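Local coordinates for uncharacterized protein (Deinococcus radiodurans, PDB 2A1V) that is of unknown function but belongs to the YjbR family and folds as a small alpha+beta domain built round an antiparallel sheet, at residues E19-L24 against G129-L134; R45-T50 against G110-V115; D55-S60 against V93-T98. All coordinates share one frame; numbering follows the deposited sequence.

Contact 1: residues E19-L24 against G129-L134; sequences ELPHSL and GLPDSL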
loop_
_atom_site.group_PDB
_atom_site.type_symbol
_atom_site.label_atom_id
_atom_site.label_comp_id
_atom_site.label_asym_id
_atom_site.label_seq_id
_atom_site.Cartn_x
_atom_site.Cartn_y
_atom_site.Cartn_z
ATOM N N GLU A 19 7.309 -8.220 -5.366
ATOM C CA GLU A 19 8.411 -8.632 -4.477
ATOM C C GLU A 19 8.030 -8.949 -3.015
ATOM O O GLU A 19 8.901 -9.367 -2.229
ATOM C CB GLU A 19 9.397 -7.510 -4.329
ATOM C CG GLU A 19 9.779 -6.808 -5.562
ATOM C CD GLU A 19 10.402 -5.493 -5.177
ATOM O OE1 GLU A 19 10.109 -5.087 -3.999
ATOM O OE2 GLU A 19 11.137 -4.878 -6.012
ATOM N N LEU A 20 6.786 -8.655 -2.637
ATOM C CA LEU A 20 6.341 -8.801 -1.254
ATOM C C LEU A 20 5.759 -10.196 -1.107
ATOM O O LEU A 20 4.940 -10.626 -1.923
ATOM C CB LEU A 20 5.315 -7.749 -0.906
ATOM C CG LEU A 20 5.754 -6.337 -1.230
ATOM C CD1 LEU A 20 4.643 -5.290 -1.018
ATOM C CD2 LEU A 20 7.014 -6.022 -0.431
ATOM N N PRO A 21 6.247 -10.941 -0.099
ATOM C CA PRO A 21 5.824 -12.304 0.114
ATOM C C PRO A 21 4.338 -12.447 0.383
ATOM O O PRO A 21 3.765 -11.698 1.186
ATOM C CB PRO A 21 6.648 -12.748 1.351
ATOM C CG PRO A 21 7.850 -11.849 1.326
ATOM C CD PRO A 21 7.283 -10.543 0.892
ATOM N N HIS A 22 3.773 -13.445 -0.284
ATOM C CA HIS A 22 2.353 -13.807 -0.219
ATOM C C HIS A 22 1.359 -12.693 -0.600
ATOM O O HIS A 22 0.243 -12.596 -0.024
ATOM C CB HIS A 22 2.030 -14.376 1.134
ATOM C CG HIS A 22 2.918 -15.495 1.535
ATOM N ND1 HIS A 22 2.777 -16.773 1.027
ATOM C CD2 HIS A 22 3.984 -15.527 2.376
ATOM C CE1 HIS A 22 3.698 -17.551 1.569
ATOM N NE2 HIS A 22 4.439 -16.822 2.394
ATOM N N SER A 23 1.755 -11.881 -1.601
ATOM C CA SER A 23 0.902 -10.831 -2.063
ATOM C C SER A 23 0.133 -11.393 -3.257
ATOM O O SER A 23 0.624 -12.277 -3.967
ATOM C CB SER A 23 1.662 -9.566 -2.432
ATOM O OG SER A 23 0.774 -8.626 -3.039
ATOM N N LEU A 24 -1.080 -10.885 -3.427
ATOM C CA LEU A 24 -2.049 -11.397 -4.426
ATOM C C LEU A 24 -2.903 -10.223 -4.938
ATOM O O LEU A 24 -3.354 -9.375 -4.149
ATOM C CB LEU A 24 -3.004 -12.369 -3.716
ATOM C CG LEU A 24 -2.457 -13.538 -2.855
ATOM C CD1 LEU A 24 -3.306 -13.798 -1.562
ATOM C CD2 LEU A 24 -2.364 -14.807 -3.717
ATOM N N GLY A 129 5.622 -17.309 6.771
ATOM C CA GLY A 129 6.865 -16.636 6.460
ATOM C C GLY A 129 6.690 -15.172 6.080
ATOM O O GLY A 129 7.314 -14.696 5.111
ATOM N N LEU A 130 5.911 -14.413 6.841
ATOM C CA LEU A 130 5.832 -12.972 6.618
ATOM C C LEU A 130 6.957 -12.282 7.363
ATOM O O LEU A 130 7.108 -12.532 8.542
ATOM C CB LEU A 130 4.493 -12.434 7.131
ATOM C CG LEU A 130 3.264 -13.077 6.500
ATOM C CD1 LEU A 130 1.991 -12.507 7.101
ATOM C CD2 LEU A 130 3.284 -12.932 4.962
ATOM N N PRO A 131 7.743 -11.398 6.687
ATOM C CA PRO A 131 8.928 -10.861 7.351
ATOM C C PRO A 131 8.669 -9.696 8.325
ATOM O O PRO A 131 7.687 -8.968 8.176
ATOM C CB PRO A 131 9.787 -10.431 6.196
ATOM C CG PRO A 131 8.779 -9.895 5.225
ATOM C CD PRO A 131 7.627 -10.871 5.315
ATOM N N ASP A 132 9.527 -9.574 9.343
ATOM C CA ASP A 132 9.496 -8.446 10.305
ATOM C C ASP A 132 9.771 -7.101 9.615
ATOM O O ASP A 132 9.097 -6.125 9.894
ATOM C CB ASP A 132 10.523 -8.650 11.446
ATOM C CG ASP A 132 10.461 -7.540 12.534
ATOM O OD1 ASP A 132 9.377 -7.232 13.109
ATOM O OD2 ASP A 132 11.528 -6.983 12.843
ATOM N N SER A 133 10.748 -7.079 8.714
ATOM C CA SER A 133 11.083 -5.865 7.913
ATOM C C SER A 133 11.337 -6.261 6.470
ATOM O O SER A 133 11.472 -7.466 6.171
ATOM C CB SER A 133 12.338 -5.140 8.462
ATOM O OG SER A 133 13.498 -5.999 8.443
ATOM N N LEU A 134 11.445 -5.257 5.589
ATOM C CA LEU A 134 11.701 -5.450 4.140
ATOM C C LEU A 134 13.087 -4.909 3.664
ATOM O O LEU A 134 13.524 -3.806 4.039
ATOM C CB LEU A 134 10.596 -4.812 3.275
ATOM C CG LEU A 134 9.187 -5.348 3.514
ATOM C CD1 LEU A 134 8.056 -4.394 2.994
ATOM C CD2 LEU A 134 9.030 -6.750 2.957
#
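Pro21 and Leu130 bring the two backbones together, their CA atoms 6.5 Å apart, where the type II turn from Leu20 to Ser23 meets the extended chain that leaves helix 122-128. That helix closes in a Schellman motif with Gly129, at positive phi, as its C-prime residue, and the chain then runs past the turn towards Leu134. His22 occupies the third place of the turn. Its CG lies anti to the carbonyl carbon (chi1 -53°), and the imidazole carbon CD2 sits 3.7 Å from CD2 of Leu130. The methyl approaches obliquely, while Gly129 O lies at the imidazole edge, near the ring plane. The same Leu130 CD2 is 4.0 Å from Pro21 O, a carbonyl that also receives the hydroxyl of Tyr112 from helix 101-119. Pro21 turns its CG to the CD atom of Pro131 at 4.1 Å, one ring carbon against another. Further along, the side chains of Leu20 and Leu134 cross at about a right angle: CD2 of Leu20 meets both methyls of Leu134, CD1 at 3.9 Å and CD2 at 4.0 Å. Leu20 also packs on Tyr112, and Leu134 on Leu113, so the pair lies against helix 101-119. No hydrogen bond joins the two segments. A polar tie lies at the border of the second: His22 NE2 must donate to the carbonyl O of Leu128, just before Gly129. The C-terminal tail is thus laid on the turn by van der Waals contacts, mostly between carbons, with an imidazole N-H tying the turn to the end of the helix.

Contact 2: residues R45-T50 against G110-V115; sequences RMYALT and GSYLLV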
loop_
_atom_site.group_PDB
_atom_site.type_symbol
_atom_site.label_atom_id
_atom_site.label_comp_id
_atom_site.label_asym_id
_atom_site.label_seq_id
_atom_site.Cartn_x
_atom_site.Cartn_y
_atom_site.Cartn_z
ATOM N N ARG A 45 -5.523 -10.255 3.591
ATOM C CA ARG A 45 -5.905 -8.943 4.093
ATOM C C ARG A 45 -5.389 -7.828 3.173
ATOM O O ARG A 45 -4.207 -7.772 2.872
ATOM C CB ARG A 45 -5.318 -8.737 5.505
ATOM C CG ARG A 45 -5.744 -9.768 6.594
ATOM C CD ARG A 45 -7.165 -9.547 7.111
ATOM N NE ARG A 45 -8.159 -10.328 6.369
ATOM C CZ ARG A 45 -8.845 -11.382 6.821
ATOM N NH1 ARG A 45 -8.717 -11.856 8.055
ATOM N NH2 ARG A 45 -9.690 -11.970 6.003
ATOM N N MET A 46 -6.278 -6.930 2.758
ATOM C CA MET A 46 -5.928 -5.826 1.869
ATOM C C MET A 46 -4.925 -4.836 2.470
ATOM O O MET A 46 -5.029 -4.455 3.632
ATOM C CB MET A 46 -7.180 -5.092 1.346
ATOM C CG MET A 46 -8.029 -4.487 2.393
ATOM S SD MET A 46 -9.743 -4.020 1.883
ATOM C CE MET A 46 -9.392 -2.949 0.555
ATOM N N TYR A 47 -3.950 -4.425 1.651
ATOM C CA TYR A 47 -2.982 -3.443 2.078
ATOM C C TYR A 47 -2.783 -2.293 1.089
ATOM O O TYR A 47 -2.092 -1.339 1.428
ATOM C CB TYR A 47 -1.630 -4.125 2.412
ATOM C CG TYR A 47 -0.861 -4.659 1.230
ATOM C CD1 TYR A 47 -0.006 -3.835 0.496
ATOM C CD2 TYR A 47 -1.000 -6.003 0.819
ATOM C CE1 TYR A 47 0.688 -4.330 -0.603
ATOM C CE2 TYR A 47 -0.317 -6.489 -0.277
ATOM C CZ TYR A 47 0.542 -5.659 -0.974
ATOM O OH TYR A 47 1.238 -6.143 -2.064
ATOM N N ALA A 48 -3.290 -2.413 -0.137
ATOM C CA ALA A 48 -3.245 -1.305 -1.094
ATOM C C ALA A 48 -4.367 -1.472 -2.117
ATOM O O ALA A 48 -4.752 -2.597 -2.421
ATOM C CB ALA A 48 -1.960 -1.244 -1.769
ATOM N N LEU A 49 -4.915 -0.365 -2.609
ATOM C CA LEU A 49 -5.951 -0.423 -3.637
ATOM C C LEU A 49 -5.797 0.758 -4.601
ATOM O O LEU A 49 -5.413 1.881 -4.184
ATOM C CB LEU A 49 -7.365 -0.319 -3.045
ATOM C CG LEU A 49 -7.924 -1.041 -1.845
ATOM C CD1 LEU A 49 -7.218 -0.631 -0.525
ATOM C CD2 LEU A 49 -9.437 -0.685 -1.843
ATOM N N THR A 50 -6.152 0.546 -5.856
ATOM C CA THR A 50 -6.229 1.678 -6.798
ATOM C C THR A 50 -7.231 1.382 -7.903
ATOM O O THR A 50 -7.389 0.227 -8.280
ATOM C CB THR A 50 -4.826 2.025 -7.437
ATOM O OG1 THR A 50 -4.850 3.330 -8.092
ATOM C CG2 THR A 50 -4.400 0.928 -8.388
ATOM N N GLY A 110 5.320 0.051 3.743
ATOM C CA GLY A 110 4.869 0.212 5.114
ATOM C C GLY A 110 3.454 -0.312 5.375
ATOM O O GLY A 110 3.159 -0.866 6.471
ATOM N N SER A 111 2.562 -0.102 4.398
ATOM C CA SER A 111 1.158 -0.508 4.515
ATOM C C SER A 111 1.084 -2.059 4.593
ATOM O O SER A 111 0.462 -2.609 5.478
ATOM C CB SER A 111 0.344 0.028 3.319
ATOM O OG SER A 111 -1.010 -0.392 3.384
ATOM N N TYR A 112 1.789 -2.720 3.674
ATOM C CA TYR A 112 2.035 -4.178 3.704
ATOM C C TYR A 112 2.524 -4.661 5.069
ATOM O O TYR A 112 1.957 -5.595 5.624
ATOM C CB TYR A 112 3.045 -4.588 2.599
ATOM C CG TYR A 112 3.524 -6.026 2.642
ATOM C CD1 TYR A 112 4.581 -6.382 3.440
ATOM C CD2 TYR A 112 2.866 -7.034 1.924
ATOM C CE1 TYR A 112 4.984 -7.694 3.544
ATOM C CE2 TYR A 112 3.272 -8.345 1.977
ATOM C CZ TYR A 112 4.343 -8.676 2.793
ATOM O OH TYR A 112 4.786 -9.964 2.876
ATOM N N LEU A 113 3.590 -4.054 5.592
ATOM C CA LEU A 113 4.136 -4.465 6.918
ATOM C C LEU A 113 3.144 -4.312 8.057
ATOM O O LEU A 113 3.002 -5.203 8.927
ATOM C CB LEU A 113 5.405 -3.713 7.255
ATOM C CG LEU A 113 6.613 -4.250 6.494
ATOM C CD1 LEU A 113 7.802 -3.203 6.560
ATOM C CD2 LEU A 113 7.038 -5.622 7.041
ATOM N N LEU A 114 2.448 -3.187 8.039
ATOM C CA LEU A 114 1.476 -2.895 9.080
ATOM C C LEU A 114 0.410 -3.960 9.046
ATOM O O LEU A 114 -0.011 -4.486 10.069
ATOM C CB LEU A 114 0.900 -1.501 8.828
ATOM C CG LEU A 114 -0.198 -0.828 9.606
ATOM C CD1 LEU A 114 -0.074 0.728 9.362
ATOM C CD2 LEU A 114 -1.551 -1.342 9.173
ATOM N N VAL A 115 -0.066 -4.272 7.855
ATOM C CA VAL A 115 -1.077 -5.302 7.727
ATOM C C VAL A 115 -0.612 -6.680 8.227
ATOM O O VAL A 115 -1.344 -7.352 8.921
ATOM C CB VAL A 115 -1.702 -5.364 6.313
ATOM C CG1 VAL A 115 -2.610 -6.554 6.191
ATOM C CG2 VAL A 115 -2.463 -4.073 6.000
#
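The ring of Tyr47 receives Tyr112 in a T-shaped stack that joins the antiparallel sheet to the long helix 101-119 of this alpha+beta domain. The edge of the Tyr112 ring points at the face of Tyr47, with centroids 5.3 Å apart and planes at 89°. CD2 of Tyr112 stands over the rim of that face, 3.9 Å from CE2 of Tyr47. CB of Tyr112 makes a CH-pi contact, 4.1 Å from the centroid of the Tyr47 ring and 23° off its normal, so a single helix residue spans the face with its ring edge and its first methylene. One turn on, Val115 spreads its two methyls along the strand: its CG2 lies 3.7 Å from Tyr47 CB and also touches Met46 O, while its CG1 packs 3.5 Å from CB of Arg45. Strand and helix run roughly antiparallel here, their axes 7.4 Å apart at closest approach.

Behind this first shell, Tyr47 is positioned by a classic beta bulge, in which Tyr47 and Ala48 both face Phe36 on strand 33-38. Tyr47 holds CG between its backbone N and carbonyl carbon (chi1 71°), placing the ring over the helix surface. The far end of the ring is pinned by its OH, bonded to Ser23 OG, and Leu20 packs against it. Across the contact itself, Ser111 OG, which also bonds to Lys62 N on strand 58-62, donates to Tyr47 O at a modelled 2.4 Å, a very short separation whose exact value is doubtful.

Contact 3: residues D55-S60 against V93-T98; sequences DPLRLS and VTLDGT
With Arg58 bent at chi2 (-139°) and Thr94 OG1 anti to its carbonyl carbon (chi1 -47°), the two side chains lie alongside each other, pointing the same way. The hydroxyl comes to rest over the centre of the guanidinium, with Thr94 OG1 3.6 Å from Arg58 NH1, above the flat group. Thr94 turns its other branch to Pro56, whose CG lies 3.7 Å from CG2; Pro56 follows a cis peptide bond. Beneath these groups, the backbones form the antiparallel pairing of strands 58-62 and 90-94. Leu59 and Val93 are a hydrogen-bonded pair, with Leu59 N to Val93 O at 2.7 Å almost straight (178°) and the reciprocal bond closing the ring, while Arg58 and Thr94 form the adjoining non-hydrogen-bonded pair. Leu95 N reaches Leu57 O at 2.8 Å, beyond which the direct bonding gives way: Leu95 centres an inverse gamma turn, and a water links the two chains, donating to Leu95 O at 2.7 Å and accepting from Leu57 N at 2.9 Å. On the face away from Arg58, CD2 of Leu95 packs 3.9 Å from Leu59 CB, and both leucines touch Leu13 of helix 10-17. Asp96 OD1 accepts from Thr98 N in an Asx turn.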
loop_
_atom_site.group_PDB
_atom_site.type_symbol
_atom_site.label_atom_id
_atom_site.label_comp_id
_atom_site.label_asym_id
_atom_site.label_seq_id
_atom_site.Cartn_x
_atom_site.Cartn_y
_atom_site.Cartn_z
ATOM N N ASP A 55 -6.696 8.382 -14.378
ATOM C CA ASP A 55 -5.399 9.002 -14.645
ATOM C C ASP A 55 -5.484 10.466 -14.174
ATOM O O ASP A 55 -6.276 11.212 -14.700
ATOM C CB ASP A 55 -5.136 8.885 -16.142
ATOM C CG ASP A 55 -3.800 9.473 -16.593
ATOM O OD1 ASP A 55 -2.938 9.925 -15.793
ATOM O OD2 ASP A 55 -3.639 9.511 -17.835
ATOM N N PRO A 56 -4.711 10.868 -13.158
ATOM C CA PRO A 56 -3.729 10.060 -12.437
ATOM C C PRO A 56 -4.390 9.041 -11.484
ATOM O O PRO A 56 -5.568 9.202 -11.002
ATOM C CB PRO A 56 -2.891 11.111 -11.659
ATOM C CG PRO A 56 -3.842 12.181 -11.369
ATOM C CD PRO A 56 -4.750 12.243 -12.636
ATOM N N LEU A 57 -3.639 7.980 -11.246
ATOM C CA LEU A 57 -4.067 6.994 -10.307
ATOM C C LEU A 57 -4.212 7.612 -8.909
ATOM O O LEU A 57 -3.569 8.618 -8.550
ATOM C CB LEU A 57 -3.071 5.826 -10.288
ATOM C CG LEU A 57 -2.922 4.926 -11.516
ATOM C CD1 LEU A 57 -1.765 3.884 -11.262
ATOM C CD2 LEU A 57 -4.199 4.142 -11.859
ATOM N N ARG A 58 -5.089 6.993 -8.127
ATOM C CA ARG A 58 -5.163 7.250 -6.702
ATOM C C ARG A 58 -4.908 5.970 -5.931
ATOM O O ARG A 58 -5.565 4.947 -6.139
ATOM C CB ARG A 58 -6.517 7.868 -6.306
ATOM C CG ARG A 58 -6.932 8.916 -7.306
ATOM C CD ARG A 58 -7.528 10.133 -6.674
ATOM N NE ARG A 58 -7.364 11.253 -7.609
ATOM C CZ ARG A 58 -7.574 12.517 -7.283
ATOM N NH1 ARG A 58 -7.984 12.837 -6.049
ATOM N NH2 ARG A 58 -7.414 13.459 -8.217
ATOM N N LEU A 59 -3.920 6.069 -5.045
ATOM C CA LEU A 59 -3.432 4.961 -4.323
ATOM C C LEU A 59 -3.866 5.061 -2.851
ATOM O O LEU A 59 -3.475 5.988 -2.123
ATOM C CB LEU A 59 -1.905 4.908 -4.459
ATOM C CG LEU A 59 -1.272 3.735 -3.708
ATOM C CD1 LEU A 59 -1.796 2.432 -4.248
ATOM C CD2 LEU A 59 0.272 3.791 -3.729
ATOM N N SER A 60 -4.660 4.083 -2.440
ATOM C CA SER A 60 -5.083 3.952 -1.055
ATOM C C SER A 60 -4.206 2.930 -0.326
ATOM O O SER A 60 -3.987 1.845 -0.815
ATOM C CB SER A 60 -6.568 3.563 -0.966
ATOM O OG SER A 60 -7.429 4.635 -1.383
ATOM N N VAL A 93 -3.547 8.630 -1.859
ATOM C CA VAL A 93 -2.502 9.458 -2.451
ATOM C C VAL A 93 -2.669 9.527 -3.958
ATOM O O VAL A 93 -2.753 8.464 -4.646
ATOM C CB VAL A 93 -1.094 8.881 -2.196
ATOM C CG1 VAL A 93 -0.056 9.862 -2.617
ATOM C CG2 VAL A 93 -0.929 8.568 -0.753
ATOM N N THR A 94 -2.703 10.764 -4.474
ATOM C CA THR A 94 -2.744 10.964 -5.919
ATOM C C THR A 94 -1.365 10.715 -6.517
ATOM O O THR A 94 -0.383 11.345 -6.113
ATOM C CB THR A 94 -3.249 12.396 -6.241
ATOM O OG1 THR A 94 -4.408 12.665 -5.448
ATOM C CG2 THR A 94 -3.611 12.553 -7.728
ATOM N N LEU A 95 -1.263 9.783 -7.453
ATOM C CA LEU A 95 0.025 9.476 -8.085
ATOM C C LEU A 95 0.297 10.344 -9.336
ATOM O O LEU A 95 0.327 9.877 -10.502
ATOM C CB LEU A 95 0.093 7.994 -8.431
ATOM C CG LEU A 95 -0.152 6.998 -7.295
ATOM C CD1 LEU A 95 0.071 5.614 -7.886
ATOM C CD2 LEU A 95 0.733 7.239 -6.083
ATOM N N ASP A 96 0.506 11.620 -9.074
ATOM C CA ASP A 96 0.748 12.617 -10.127
ATOM C C ASP A 96 2.124 13.217 -10.039
ATOM O O ASP A 96 2.384 14.205 -10.708
ATOM C CB ASP A 96 -0.299 13.726 -10.064
ATOM C CG ASP A 96 -0.352 14.425 -8.745
ATOM O OD1 ASP A 96 0.444 14.102 -7.823
ATOM O OD2 ASP A 96 -1.219 15.313 -8.614
ATOM N N GLY A 97 3.002 12.660 -9.214
ATOM C CA GLY A 97 4.351 13.169 -9.139
ATOM C C GLY A 97 4.580 14.242 -8.091
ATOM O O GLY A 97 5.713 14.690 -7.912
ATOM N N THR A 98 3.523 14.593 -7.343
ATOM C CA THR A 98 3.573 15.636 -6.354
ATOM C C THR A 98 4.072 15.138 -5.020
ATOM O O THR A 98 4.468 15.931 -4.187
ATOM C CB THR A 98 2.175 16.313 -6.176
ATOM O OG1 THR A 98 1.131 15.333 -5.948
ATOM C CG2 THR A 98 1.836 17.090 -7.392
HETATM O O HOH W 1 -0.854 8.018 -12.027
#

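Contact 2 is buried near the centre of the chain and contact 3 is buried too though farther out, while contact 1 is partly exposed; contacts 1 and 3 lie on opposite sides of the chain's centre. All three reach the same sheet, but differently: contact 3 is strand against strand, contact 2 strand against helix, and contact 1 a turn against the tail. Contact 3 rests on paired backbone bonds, contact 2 mainly on aromatic and aliphatic side chains, with one side-chain bond to the strand backbone, and contact 1 on van der Waals contact without a hydrogen bond between its segments. Contacts 2 and 3 meet on the neighbouring strands 43-51 and 58-62. Contact 1 adjoins contact 2 through the hydroxyls of both tyrosines.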